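Aldehyde dehydrogenase (Staphylococcus aureus, PDB 6K10) catalyses the NAD+-dependent oxidation of 4,4'-diaponeurosporen-4-al to 4,4'-diaponeurosporenoic acid, a step in the biosynthesis of the carotenoid staphyloxanthin. Local coordinates at residues Val224-Thr229 / Ile257-Ser262; Leu371-Phe376 / Leu390-Gly395; Asn231-Ser236 / Ile268-Lys273; Gln281-Ser286 / Tyr324-Leu329; Leu55-Gly60 / Thr150-Arg155. The protein carries 1 engineered substitution. All coordinates share one frame; numbering follows the deposited sequence.

Contact 1: Val224-Thr229 / Ile257-Ser262; sequences VIVDET and ILVHES
Residues Val224-Val226 and Ile257-Val259 form neighbouring parallel strands, their short axes 4.7 Å apart and 10° from exactly aligned. Leu258 bonds to the other strand through both its backbone ends: its N donates to Val224 O at 2.8 Å, and its O accepts from Val226 N at 2.9 Å. His260 N then closes on Val226 O and ends the pairing. Val224, Val226, Ile257 and Val259 share one face of the sheet, where Val226 uses both of its branches. A chi1 of 177° sets Val226 CG1 beside its own carbonyl carbon, 3.9 Å from Val259 CG2, and sends CG2 to Ile257 CG2 at 4.1 Å. Leu267 of helix 264-279 covers this side; Ile364 of helix 357-365 packs against Ile225 and Leu258 on the other. These strands and helix 232-244 between them make a beta-alpha-beta unit of the Rossmann-like catalytic domain.

Past the strand ends, Glu228 folds at chi2 over the His260 ring. Its CD rides 3.7 Å above the ring plane toward the rim, OE1 comes to 3.3 Å from His260 CD2, and the carboxylate is turned 37° from the ring. Asp227 instead bonds to Ser377 and, through OD1, closes an Asx turn onto Thr229 N. At the edge of the ring, Ser262 N donates to His260 ND1 at 3.1 Å and Ser262 OG bonds to the same nitrogen, which limits the ring's rotation. That amide needs a lone pair on ND1, which is consistent with a neutral imidazole, whereas the carboxylate above would tend to favour protonation.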
# COMPACT_ATOMS: atom_id res chain seq x y z
N VAL A 224 26.89 -4.72 2.53
CA VAL A 224 27.53 -5.23 1.32
C VAL A 224 28.22 -6.53 1.69
O VAL A 224 29.06 -6.55 2.60
CB VAL A 224 28.53 -4.23 0.72
CG1 VAL A 224 29.22 -4.81 -0.51
CG2 VAL A 224 27.85 -2.92 0.39
N ILE A 225 27.84 -7.62 1.03
CA ILE A 225 28.55 -8.89 1.16
C ILE A 225 29.53 -8.99 -0.00
O ILE A 225 29.14 -8.80 -1.16
CB ILE A 225 27.59 -10.09 1.16
CG1 ILE A 225 26.50 -9.94 2.22
CG2 ILE A 225 28.36 -11.38 1.44
CD1 ILE A 225 25.27 -10.80 1.99
N VAL A 226 30.79 -9.25 0.32
CA VAL A 226 31.84 -9.48 -0.67
C VAL A 226 32.38 -10.87 -0.38
O VAL A 226 33.11 -11.06 0.59
CB VAL A 226 32.95 -8.42 -0.60
CG1 VAL A 226 34.06 -8.74 -1.60
CG2 VAL A 226 32.38 -7.03 -0.83
N ASP A 227 32.00 -11.85 -1.20
CA ASP A 227 32.46 -13.21 -0.95
C ASP A 227 33.77 -13.49 -1.70
O ASP A 227 34.29 -12.64 -2.43
CB ASP A 227 31.36 -14.23 -1.28
CG ASP A 227 31.20 -14.55 -2.77
OD1 ASP A 227 32.03 -14.17 -3.62
OD2 ASP A 227 30.20 -15.23 -3.08
N GLU A 228 34.30 -14.69 -1.49
CA GLU A 228 35.65 -15.02 -1.94
C GLU A 228 35.76 -15.14 -3.46
O GLU A 228 36.89 -15.21 -3.97
CB GLU A 228 36.12 -16.31 -1.28
CG GLU A 228 35.24 -17.52 -1.52
CD GLU A 228 34.15 -17.68 -0.47
OE1 GLU A 228 33.59 -16.66 -0.03
OE2 GLU A 228 33.86 -18.84 -0.08
N THR A 229 34.64 -15.17 -4.18
CA THR A 229 34.67 -15.24 -5.64
C THR A 229 34.57 -13.87 -6.31
O THR A 229 34.64 -13.79 -7.54
CB THR A 229 33.54 -16.13 -6.16
OG1 THR A 229 32.28 -15.47 -5.98
CG2 THR A 229 33.53 -17.46 -5.41
N ILE A 257 30.53 -3.45 5.43
CA ILE A 257 30.95 -4.53 4.55
C ILE A 257 31.13 -5.80 5.38
O ILE A 257 31.76 -5.77 6.44
CB ILE A 257 32.24 -4.18 3.80
CG1 ILE A 257 32.04 -2.91 2.96
CG2 ILE A 257 32.71 -5.35 2.92
CD1 ILE A 257 33.15 -2.62 1.95
N LEU A 258 30.56 -6.90 4.90
CA LEU A 258 30.87 -8.25 5.36
C LEU A 258 31.66 -8.91 4.24
O LEU A 258 31.09 -9.22 3.19
CB LEU A 258 29.59 -9.03 5.67
CG LEU A 258 28.81 -8.65 6.93
CD1 LEU A 258 27.41 -9.22 6.84
CD2 LEU A 258 29.51 -9.14 8.19
N VAL A 259 32.96 -9.07 4.45
CA VAL A 259 33.85 -9.63 3.43
C VAL A 259 34.40 -10.96 3.93
O VAL A 259 34.70 -11.11 5.11
CB VAL A 259 34.99 -8.65 3.07
CG1 VAL A 259 35.90 -8.37 4.26
CG2 VAL A 259 35.80 -9.18 1.88
N HIS A 260 34.51 -11.93 3.02
CA HIS A 260 35.10 -13.20 3.40
C HIS A 260 36.55 -13.00 3.81
O HIS A 260 37.29 -12.22 3.20
CB HIS A 260 35.01 -14.20 2.24
CG HIS A 260 35.39 -15.60 2.64
ND1 HIS A 260 36.69 -16.05 2.61
CD2 HIS A 260 34.64 -16.63 3.10
CE1 HIS A 260 36.73 -17.31 3.02
NE2 HIS A 260 35.50 -17.68 3.32
N GLU A 261 36.94 -13.70 4.88
CA GLU A 261 38.28 -13.63 5.46
C GLU A 261 39.39 -13.66 4.42
O GLU A 261 40.36 -12.91 4.52
CB GLU A 261 38.46 -14.81 6.42
CG GLU A 261 38.53 -14.44 7.89
CD GLU A 261 38.39 -15.67 8.77
OE1 GLU A 261 38.65 -16.79 8.27
OE2 GLU A 261 38.03 -15.52 9.95
N SER A 262 39.23 -14.51 3.41
CA SER A 262 40.32 -14.77 2.47
C SER A 262 40.60 -13.60 1.53
O SER A 262 41.65 -13.59 0.88
CB SER A 262 40.00 -16.03 1.65
OG SER A 262 38.92 -15.79 0.76

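Contact 2: Leu371-Phe376 / Leu390-Gly395; sequences LSLYLF and LSFGGG
Leu373 lies across the face of Phe392, the two side chains meeting at about a right angle. Leu373 CB stands over the centre of the ring, 3.6 Å from its centroid and 10° off the normal, as a CH-pi contact. The branches carry the cover outward: with CG trans to the backbone N (chi1 180°), CD2 hangs 4.0 Å from Phe392 CE1, and CD1 runs on to Leu390 CD1 at 3.8 Å, again nearly perpendicularly. Ile364 of helix 357-365 touches both leucines. At its edge the ring meets backbone, with Gly394 C and Gly395 N in its plane.

The glycines let the chains close in without side chains between them. Gly394 N donates to Leu371 O at 3.0 Å and Gly394 O accepts from Leu373 N in a longer bond of 3.3 Å, while Gly395 CA approaches Leu373 O to 3.1 Å. On the other side of strand 372-376, Ser372 OG bonds to Ser222 and Tyr374 OH to Val252 O. The strands, joined through helix 380-389, belong to a beta-alpha-beta unit. Gly394 and Gly395 also pair in parallel with a strand of the second subunit, whose Lys435 makes a cation-pi contact with Phe392 and a hydrogen bond to Leu390 O.

At the start of 371-376, the Leu371 side chain comes within about 4 Å of that of Glu217, a predicted active-site residue, and about 3 Å of that of the engineered Ser251, the other. The chemistry is apolar between the segments, with the second subunit's cation-pi contact at Phe392 and Leu371 beside the predicted catalytic residues.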
# COMPACT_ATOMS: atom_id res chain seq x y z
N LEU A 371 17.10 -1.01 3.96
CA LEU A 371 16.54 -0.45 2.74
C LEU A 371 17.20 -1.04 1.50
O LEU A 371 16.54 -1.26 0.48
CB LEU A 371 16.68 1.07 2.74
CG LEU A 371 16.11 1.83 1.53
CD1 LEU A 371 14.74 1.31 1.15
CD2 LEU A 371 16.04 3.31 1.84
N SER A 372 18.50 -1.31 1.57
CA SER A 372 19.18 -1.92 0.45
C SER A 372 20.15 -2.98 0.94
O SER A 372 20.55 -3.00 2.11
CB SER A 372 19.91 -0.88 -0.41
OG SER A 372 21.02 -0.32 0.28
N LEU A 373 20.49 -3.90 0.04
CA LEU A 373 21.52 -4.90 0.27
C LEU A 373 22.28 -5.12 -1.02
O LEU A 373 21.68 -5.11 -2.10
CB LEU A 373 20.92 -6.23 0.77
CG LEU A 373 21.91 -7.37 1.05
CD1 LEU A 373 21.47 -8.19 2.25
CD2 LEU A 373 22.07 -8.27 -0.17
N TYR A 374 23.58 -5.32 -0.91
CA TYR A 374 24.43 -5.56 -2.06
C TYR A 374 25.26 -6.81 -1.84
O TYR A 374 25.73 -7.07 -0.73
CB TYR A 374 25.33 -4.36 -2.34
CG TYR A 374 24.57 -3.05 -2.39
CD1 TYR A 374 23.77 -2.74 -3.48
CD2 TYR A 374 24.63 -2.15 -1.33
CE1 TYR A 374 23.05 -1.55 -3.53
CE2 TYR A 374 23.92 -0.96 -1.37
CZ TYR A 374 23.14 -0.67 -2.47
OH TYR A 374 22.43 0.52 -2.51
N LEU A 375 25.43 -7.59 -2.91
CA LEU A 375 26.26 -8.78 -2.89
C LEU A 375 27.22 -8.73 -4.07
O LEU A 375 26.78 -8.54 -5.21
CB LEU A 375 25.43 -10.06 -2.95
CG LEU A 375 26.24 -11.33 -3.24
CD1 LEU A 375 27.17 -11.65 -2.08
CD2 LEU A 375 25.32 -12.50 -3.54
N PHE A 376 28.51 -8.89 -3.80
CA PHE A 376 29.52 -9.01 -4.83
C PHE A 376 30.01 -10.45 -4.85
O PHE A 376 30.58 -10.93 -3.86
CB PHE A 376 30.67 -8.02 -4.61
CG PHE A 376 30.31 -6.61 -4.96
CD1 PHE A 376 29.71 -5.78 -4.03
CD2 PHE A 376 30.52 -6.12 -6.24
CE1 PHE A 376 29.35 -4.49 -4.35
CE2 PHE A 376 30.16 -4.83 -6.57
CZ PHE A 376 29.58 -4.01 -5.63
N LEU A 390 17.32 -13.49 2.39
CA LEU A 390 17.36 -12.21 3.10
C LEU A 390 16.36 -11.25 2.48
O LEU A 390 16.36 -11.05 1.26
CB LEU A 390 18.77 -11.61 3.06
CG LEU A 390 19.84 -12.36 3.84
CD1 LEU A 390 21.21 -11.77 3.57
CD2 LEU A 390 19.52 -12.34 5.33
N SER A 391 15.52 -10.66 3.32
CA SER A 391 14.56 -9.66 2.88
C SER A 391 15.11 -8.26 3.11
O SER A 391 15.69 -7.97 4.17
CB SER A 391 13.22 -9.81 3.61
OG SER A 391 12.32 -8.79 3.21
N PHE A 392 14.93 -7.40 2.12
CA PHE A 392 15.40 -6.03 2.17
C PHE A 392 14.61 -5.25 1.14
O PHE A 392 13.90 -5.82 0.31
CB PHE A 392 16.91 -5.94 1.91
CG PHE A 392 17.37 -6.72 0.70
CD1 PHE A 392 17.71 -8.06 0.82
CD2 PHE A 392 17.46 -6.11 -0.54
CE1 PHE A 392 18.13 -8.78 -0.29
CE2 PHE A 392 17.88 -6.83 -1.64
CZ PHE A 392 18.22 -8.16 -1.52
N GLY A 393 14.72 -3.92 1.20
CA GLY A 393 13.95 -3.08 0.31
C GLY A 393 14.21 -3.37 -1.16
O GLY A 393 13.30 -3.74 -1.90
N GLY A 394 15.46 -3.19 -1.57
CA GLY A 394 15.90 -3.51 -2.92
C GLY A 394 17.41 -3.51 -2.92
O GLY A 394 18.04 -3.10 -1.95
N GLY A 395 18.00 -3.97 -4.01
CA GLY A 395 19.44 -4.07 -4.00
C GLY A 395 20.06 -4.34 -5.35
O GLY A 395 19.48 -4.05 -6.39

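Contact 3: Asn231-Ser236 / Ile268-Lys273; sequences NIKVAS and ITALSK
Ile232, Lys233 and Ser236 pack on Ala270 and its neighbours in a helix-helix contact of the Rossmann-like catalytic domain, where helices 232-244 and 264-279 lie on the same side of the parallel strands 223-226 and 256-260. The short axes pass 8.5 Å apart at a signed crossing angle of -48°. So close an approach rests on small residues: the CB of Ala270 receives Ile232 CG2 at 3.9 Å and Lys233 CD at the same distance. Ser236 CB packs 3.7 Å from Leu271 CD2, which swings back toward the first helix although its CB points away.

Toward solvent, Lys233 bends at chi2 (54°) and chi4, and its CE crosses Lys273 CD at about a right angle, 3.5 Å away. The two ammonium groups remain apart, their NZ atoms 6.2 Å from each other. Lys233 NZ is claimed by salt bridges to Glu237 and Glu277, one on each helix, which probably offset the like charges. Asn231 caps the first helix through OD1 to Val234 N. The buried hydroxyl is satisfied too: Ser236 OG bonds to Thr274 OG1 across the interface and donates to Lys233 O, one turn back, at 2.8 Å.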
# COMPACT_ATOMS: atom_id res chain seq x y z
N ASN A 231 34.97 -10.16 -7.93
CA ASN A 231 35.96 -9.35 -8.64
C ASN A 231 36.28 -8.18 -7.73
O ASN A 231 35.50 -7.23 -7.62
CB ASN A 231 35.42 -8.89 -9.99
CG ASN A 231 36.46 -8.19 -10.83
OD1 ASN A 231 37.29 -7.42 -10.32
ND2 ASN A 231 36.44 -8.44 -12.13
N ILE A 232 37.44 -8.23 -7.07
CA ILE A 232 37.72 -7.33 -5.95
C ILE A 232 37.85 -5.89 -6.43
O ILE A 232 37.30 -4.97 -5.81
CB ILE A 232 38.97 -7.79 -5.19
CG1 ILE A 232 38.77 -9.22 -4.66
CG2 ILE A 232 39.28 -6.84 -4.06
CD1 ILE A 232 37.73 -9.32 -3.56
N LYS A 233 38.59 -5.66 -7.52
CA LYS A 233 38.81 -4.29 -7.95
C LYS A 233 37.52 -3.66 -8.47
O LYS A 233 37.22 -2.50 -8.16
CB LYS A 233 39.90 -4.22 -9.02
CG LYS A 233 40.33 -2.80 -9.35
CD LYS A 233 40.73 -2.05 -8.08
CE LYS A 233 41.32 -0.68 -8.37
NZ LYS A 233 40.35 0.25 -9.01
N VAL A 234 36.75 -4.40 -9.27
CA VAL A 234 35.48 -3.88 -9.76
C VAL A 234 34.51 -3.68 -8.60
O VAL A 234 33.74 -2.71 -8.57
CB VAL A 234 34.89 -4.82 -10.83
CG1 VAL A 234 33.54 -4.31 -11.30
CG2 VAL A 234 35.86 -4.95 -12.00
N ALA A 235 34.51 -4.60 -7.63
CA ALA A 235 33.68 -4.42 -6.44
C ALA A 235 34.04 -3.13 -5.72
O ALA A 235 33.16 -2.36 -5.33
CB ALA A 235 33.83 -5.62 -5.51
N SER A 236 35.34 -2.89 -5.54
CA SER A 236 35.77 -1.70 -4.81
C SER A 236 35.36 -0.43 -5.54
O SER A 236 35.03 0.58 -4.91
CB SER A 236 37.28 -1.74 -4.60
OG SER A 236 37.97 -1.30 -5.75
N ILE A 268 40.59 -4.21 1.03
CA ILE A 268 41.09 -2.96 1.61
C ILE A 268 42.07 -2.29 0.66
O ILE A 268 42.01 -1.08 0.44
CB ILE A 268 41.72 -3.23 2.99
CG1 ILE A 268 40.63 -3.64 3.99
CG2 ILE A 268 42.47 -2.00 3.48
CD1 ILE A 268 41.15 -3.87 5.38
N THR A 269 42.98 -3.08 0.09
CA THR A 269 43.94 -2.53 -0.87
C THR A 269 43.22 -1.91 -2.07
O THR A 269 43.56 -0.81 -2.50
CB THR A 269 44.90 -3.63 -1.33
OG1 THR A 269 45.73 -4.03 -0.23
CG2 THR A 269 45.77 -3.15 -2.48
N ALA A 270 42.22 -2.62 -2.61
CA ALA A 270 41.53 -2.12 -3.80
C ALA A 270 40.69 -0.89 -3.48
O ALA A 270 40.63 0.04 -4.29
CB ALA A 270 40.67 -3.23 -4.40
N LEU A 271 40.02 -0.88 -2.33
CA LEU A 271 39.23 0.29 -1.94
C LEU A 271 40.11 1.52 -1.81
O LEU A 271 39.76 2.61 -2.28
CB LEU A 271 38.49 0.02 -0.64
CG LEU A 271 37.31 -0.96 -0.66
CD1 LEU A 271 36.97 -1.38 0.76
CD2 LEU A 271 36.10 -0.34 -1.34
N SER A 272 41.26 1.37 -1.15
CA SER A 272 42.18 2.50 -0.98
C SER A 272 42.68 3.00 -2.33
O SER A 272 42.75 4.20 -2.58
CB SER A 272 43.35 2.09 -0.09
OG SER A 272 42.90 1.57 1.15
N LYS A 273 43.05 2.07 -3.22
CA LYS A 273 43.50 2.45 -4.55
C LYS A 273 42.42 3.18 -5.32
O LYS A 273 42.68 4.18 -6.00
CB LYS A 273 43.96 1.20 -5.31
CG LYS A 273 44.28 1.46 -6.77
CD LYS A 273 44.64 0.17 -7.48
CE LYS A 273 46.11 0.12 -7.83
NZ LYS A 273 46.43 -1.06 -8.68

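Contact 4: Gln281-Ser286 / Tyr324-Leu329; sequences QNIQQS and YIEPTL
Gln284 lies over one face of the Tyr324 ring. The glutamine is trans at chi1 (-165°) and extended beyond, which draws it across the tyrosine: its CG makes a CH-pi contact 3.8 Å from the ring centroid, and the terminal amide stacks on the ring with the planes 24° apart. Gln284 OE1 lies 3.6 Å from Tyr324 CD2. On the opposite face, Glu326 N sits 3.7 Å above the ring plane, toward the rim, so the phenol is sandwiched between a side chain and its own strand.

Apolar contacts belong to Ile283. Its CG2 presses on Pro327 CD at 3.6 Å, and CD1 reaches on toward the same proline and to Glu326 OE1 at 3.9 Å. The hydroxyl end of Tyr324 comes at right angles to this side chain, with OH 3.6 Å from Ile283 CB.

Polar groups meet across the contact without bonding. Gln284 N approaches Tyr324 OH to 3.3 Å, but at an angle too poor for a hydrogen bond. The charged and amide ends have other partners: Gln284 NE2 bonds to Asp319 and Glu322, which pins the amide over the ring, and Glu326 OE2 bonds to His317. Within the turn, Gln285 N donates to Asn282 O and Ser286 N to Ile283 O.

A short 3-10 turn following helix 264-279 is thereby laid against strand 324-330, just where Glu326 and Pro327 interrupt it; that strand pairs antiparallel with 312-314 and 318-319 and parallel with 348-354, within the mixed sheet of the catalytic domain.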
# COMPACT_ATOMS: atom_id res chain seq x y z
N GLN A 281 45.29 12.41 -3.90
CA GLN A 281 45.99 12.22 -2.63
C GLN A 281 45.49 13.18 -1.55
O GLN A 281 45.54 12.84 -0.36
CB GLN A 281 47.50 12.38 -2.83
CG GLN A 281 48.32 12.32 -1.54
CD GLN A 281 48.23 10.97 -0.84
OE1 GLN A 281 47.96 9.95 -1.47
NE2 GLN A 281 48.43 10.97 0.47
N ASN A 282 45.01 14.36 -1.92
CA ASN A 282 44.40 15.29 -0.98
C ASN A 282 42.92 15.38 -1.33
O ASN A 282 42.49 16.22 -2.12
CB ASN A 282 45.07 16.66 -1.04
CG ASN A 282 44.60 17.59 0.06
OD1 ASN A 282 43.84 17.18 0.94
ND2 ASN A 282 45.05 18.84 0.03
N ILE A 283 42.13 14.49 -0.71
CA ILE A 283 40.71 14.37 -1.06
C ILE A 283 39.95 15.64 -0.69
O ILE A 283 38.92 15.95 -1.30
CB ILE A 283 40.12 13.11 -0.39
CG1 ILE A 283 40.85 11.87 -0.88
CG2 ILE A 283 38.63 12.98 -0.68
CD1 ILE A 283 40.49 10.60 -0.13
N GLN A 284 40.45 16.41 0.28
CA GLN A 284 39.81 17.68 0.61
C GLN A 284 39.87 18.66 -0.55
O GLN A 284 39.06 19.59 -0.61
CB GLN A 284 40.46 18.30 1.85
CG GLN A 284 39.64 19.43 2.46
CD GLN A 284 40.16 19.90 3.81
OE1 GLN A 284 40.94 19.20 4.46
NE2 GLN A 284 39.74 21.08 4.23
N GLN A 285 40.81 18.47 -1.48
CA GLN A 285 40.94 19.33 -2.65
C GLN A 285 40.15 18.83 -3.85
O GLN A 285 40.10 19.52 -4.87
CB GLN A 285 42.41 19.48 -3.03
N SER A 286 39.52 17.66 -3.76
CA SER A 286 38.79 17.11 -4.90
C SER A 286 37.48 17.87 -5.11
O SER A 286 36.72 18.06 -4.16
CB SER A 286 38.50 15.63 -4.68
OG SER A 286 37.56 15.15 -5.64
N TYR A 324 34.02 18.96 6.60
CA TYR A 324 34.66 17.97 5.75
C TYR A 324 35.04 16.74 6.56
O TYR A 324 35.58 16.85 7.66
CB TYR A 324 35.92 18.56 5.10
CG TYR A 324 36.83 17.52 4.49
CD1 TYR A 324 36.50 16.89 3.30
CD2 TYR A 324 38.03 17.18 5.11
CE1 TYR A 324 37.34 15.94 2.74
CE2 TYR A 324 38.88 16.24 4.55
CZ TYR A 324 38.52 15.62 3.37
OH TYR A 324 39.36 14.68 2.81
N ILE A 325 34.75 15.56 6.00
CA ILE A 325 35.21 14.30 6.55
C ILE A 325 35.75 13.45 5.41
O ILE A 325 35.03 13.19 4.43
CB ILE A 325 34.10 13.56 7.31
CG1 ILE A 325 33.67 14.39 8.52
CG2 ILE A 325 34.58 12.18 7.75
CD1 ILE A 325 32.70 13.70 9.41
N GLU A 326 37.00 13.03 5.53
CA GLU A 326 37.66 12.25 4.50
C GLU A 326 37.03 10.86 4.40
O GLU A 326 36.57 10.30 5.40
CB GLU A 326 39.15 12.13 4.82
CG GLU A 326 40.00 11.51 3.74
CD GLU A 326 41.45 11.34 4.18
OE1 GLU A 326 42.31 11.15 3.30
OE2 GLU A 326 41.71 11.40 5.40
N PRO A 327 36.98 10.29 3.19
CA PRO A 327 36.61 8.87 3.07
C PRO A 327 37.47 8.01 3.98
O PRO A 327 38.70 8.07 3.94
CB PRO A 327 36.86 8.58 1.59
CG PRO A 327 36.59 9.87 0.92
CD PRO A 327 37.10 10.93 1.87
N THR A 328 36.82 7.20 4.80
CA THR A 328 37.49 6.48 5.87
C THR A 328 37.09 5.01 5.84
O THR A 328 35.90 4.69 5.78
CB THR A 328 37.16 7.08 7.24
OG1 THR A 328 37.50 8.47 7.24
CG2 THR A 328 37.92 6.37 8.34
N LEU A 329 38.08 4.13 5.89
CA LEU A 329 37.87 2.69 5.99
C LEU A 329 38.28 2.22 7.38
O LEU A 329 39.28 2.68 7.93
CB LEU A 329 38.68 1.94 4.93
CG LEU A 329 38.52 2.37 3.47
CD1 LEU A 329 39.37 1.49 2.56
CD2 LEU A 329 37.06 2.34 3.04

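Contact 5: Leu55-Gly60 / Thr150-Arg155; sequences LYTDLG and TPNVAR
The carboxylate of Asp58 and the amide of Asn152 are turned 34° from one another. Asn152 ND2 donates to the syn lone pair of Asp58 OD1 at 2.8 Å, almost straight (176°) and within its own amide plane. The other oxygen turns to the backbone: Asp58 OD2 takes Val153 N at 3.1 Å, nearly along its C-O axis, and Asn152 N more weakly at 3.0 Å. Two good bonds and one weak one hold the carboxylate, fixing its rotation. The Asp58 CG is placed opposite its own carbonyl carbon (chi1 -66°), which aims both oxygens at the helix start.

Apolar groups flank the bonds. Thr150 CG2 packs between Asp58 CB at 3.9 Å and Leu59 CG at 4.0 Å, while Leu55 CD2 meets Val153 CG2, also at 4.0 Å. Pro124 touches Leu59, Thr150 and Val153. Farther out, Thr57 CG2 borders the amide of Asn152.

The helices run roughly antiparallel, so the last turn of helix 48-59 faces the first turn of helix 151-164. Thr150 occupies the N-cap position but makes no capping bond with its side chain. The negative charge of Asp58 is probably stabilised by the positive end of the helix dipole. A carboxylate from another helix thus binds the first-turn amides of the helix that joins parallel strands 141-145 and 170-172, in the Rossmann-like coenzyme-binding domain of the aldehyde dehydrogenase fold.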
# COMPACT_ATOMS: atom_id res chain seq x y z
N LEU A 55 22.44 23.61 -3.61
CA LEU A 55 22.97 22.29 -3.29
C LEU A 55 24.46 22.36 -2.98
O LEU A 55 24.96 21.63 -2.11
CB LEU A 55 22.72 21.33 -4.46
CG LEU A 55 21.25 20.96 -4.69
CD1 LEU A 55 21.06 20.31 -6.06
CD2 LEU A 55 20.76 20.05 -3.58
N TYR A 56 25.19 23.24 -3.67
CA TYR A 56 26.61 23.38 -3.42
C TYR A 56 26.88 23.99 -2.04
O TYR A 56 27.73 23.50 -1.29
CB TYR A 56 27.25 24.24 -4.51
CG TYR A 56 28.74 24.42 -4.35
CD1 TYR A 56 29.61 23.38 -4.64
CD2 TYR A 56 29.27 25.62 -3.90
CE1 TYR A 56 30.97 23.53 -4.50
CE2 TYR A 56 30.63 25.78 -3.75
CZ TYR A 56 31.48 24.73 -4.05
OH TYR A 56 32.84 24.89 -3.90
N THR A 57 26.16 25.06 -1.70
CA THR A 57 26.42 25.74 -0.44
C THR A 57 26.02 24.88 0.75
O THR A 57 26.73 24.86 1.77
CB THR A 57 25.70 27.09 -0.41
OG1 THR A 57 26.16 27.90 -1.50
CG2 THR A 57 25.96 27.81 0.90
N ASP A 58 24.91 24.15 0.64
CA ASP A 58 24.39 23.41 1.78
C ASP A 58 25.02 22.03 1.95
O ASP A 58 25.17 21.57 3.09
CB ASP A 58 22.87 23.26 1.67
CG ASP A 58 22.14 24.59 1.78
OD1 ASP A 58 22.80 25.61 2.07
OD2 ASP A 58 20.90 24.61 1.60
N LEU A 59 25.38 21.36 0.86
CA LEU A 59 25.86 19.99 0.91
C LEU A 59 27.22 19.80 0.25
O LEU A 59 27.70 18.66 0.16
CB LEU A 59 24.84 19.04 0.27
CG LEU A 59 23.53 18.81 1.04
CD1 LEU A 59 22.52 18.08 0.18
CD2 LEU A 59 23.80 18.04 2.32
N GLY A 60 27.85 20.87 -0.22
CA GLY A 60 29.09 20.72 -0.97
C GLY A 60 28.94 19.90 -2.23
O GLY A 60 29.91 19.30 -2.69
N THR A 150 18.95 22.03 5.16
CA THR A 150 19.47 22.62 3.94
C THR A 150 18.62 23.84 3.61
O THR A 150 17.74 23.78 2.74
CB THR A 150 19.45 21.60 2.80
OG1 THR A 150 18.16 21.00 2.70
CG2 THR A 150 20.48 20.50 3.06
N PRO A 151 18.84 24.96 4.30
CA PRO A 151 17.89 26.08 4.21
C PRO A 151 17.92 26.83 2.89
O PRO A 151 16.89 27.38 2.49
CB PRO A 151 18.31 26.98 5.38
CG PRO A 151 19.77 26.72 5.53
CD PRO A 151 19.99 25.27 5.17
N ASN A 152 19.06 26.88 2.21
CA ASN A 152 19.10 27.54 0.91
C ASN A 152 18.32 26.73 -0.13
O ASN A 152 17.61 27.30 -0.96
CB ASN A 152 20.54 27.75 0.46
CG ASN A 152 21.26 28.79 1.31
OD1 ASN A 152 20.95 29.98 1.23
ND2 ASN A 152 22.21 28.34 2.12
N VAL A 153 18.44 25.40 -0.08
CA VAL A 153 17.68 24.55 -0.99
C VAL A 153 16.18 24.70 -0.71
O VAL A 153 15.38 24.82 -1.64
CB VAL A 153 18.13 23.09 -0.86
CG1 VAL A 153 17.35 22.22 -1.84
CG2 VAL A 153 19.63 22.97 -1.10
N ALA A 154 15.80 24.69 0.57
CA ALA A 154 14.39 24.82 0.92
C ALA A 154 13.80 26.12 0.39
O ALA A 154 12.68 26.14 -0.13
CB ALA A 154 14.22 24.73 2.44
N ARG A 155 14.54 27.23 0.52
CA ARG A 155 14.05 28.51 0.04
C ARG A 155 13.94 28.54 -1.48
O ARG A 155 12.98 29.11 -2.02
CB ARG A 155 14.96 29.64 0.51
CG ARG A 155 14.50 31.04 0.09
CD ARG A 155 13.01 31.25 0.36
NE ARG A 155 12.67 31.17 1.78
CZ ARG A 155 13.04 32.05 2.70
NH1 ARG A 155 12.66 31.86 3.95
NH2 ARG A 155 13.77 33.11 2.37

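In the fold
Along the chain, contact 5 closes first; it lies beside the mixed sheet of the coenzyme-binding domain and touches none of the others, contact 4 being nearest, centres about 21 Å apart. The other four cluster round the second mixed sheet. Contacts 1 and 2 share it as neighbours, strand 223-226 pairing with 372-376 and Ile225 N bonded to Tyr374 O. Contact 3 alternates with contact 1 in sequence and covers its strands with helices, their centres about 12 Å apart. Leu271 of contact 3 packs on Leu329 of contact 4. Contact 2 comes last, so an unbroken series of touching contacts, 4-3-1-2, runs from strand 324-330 to the subunit interface and the predicted active site.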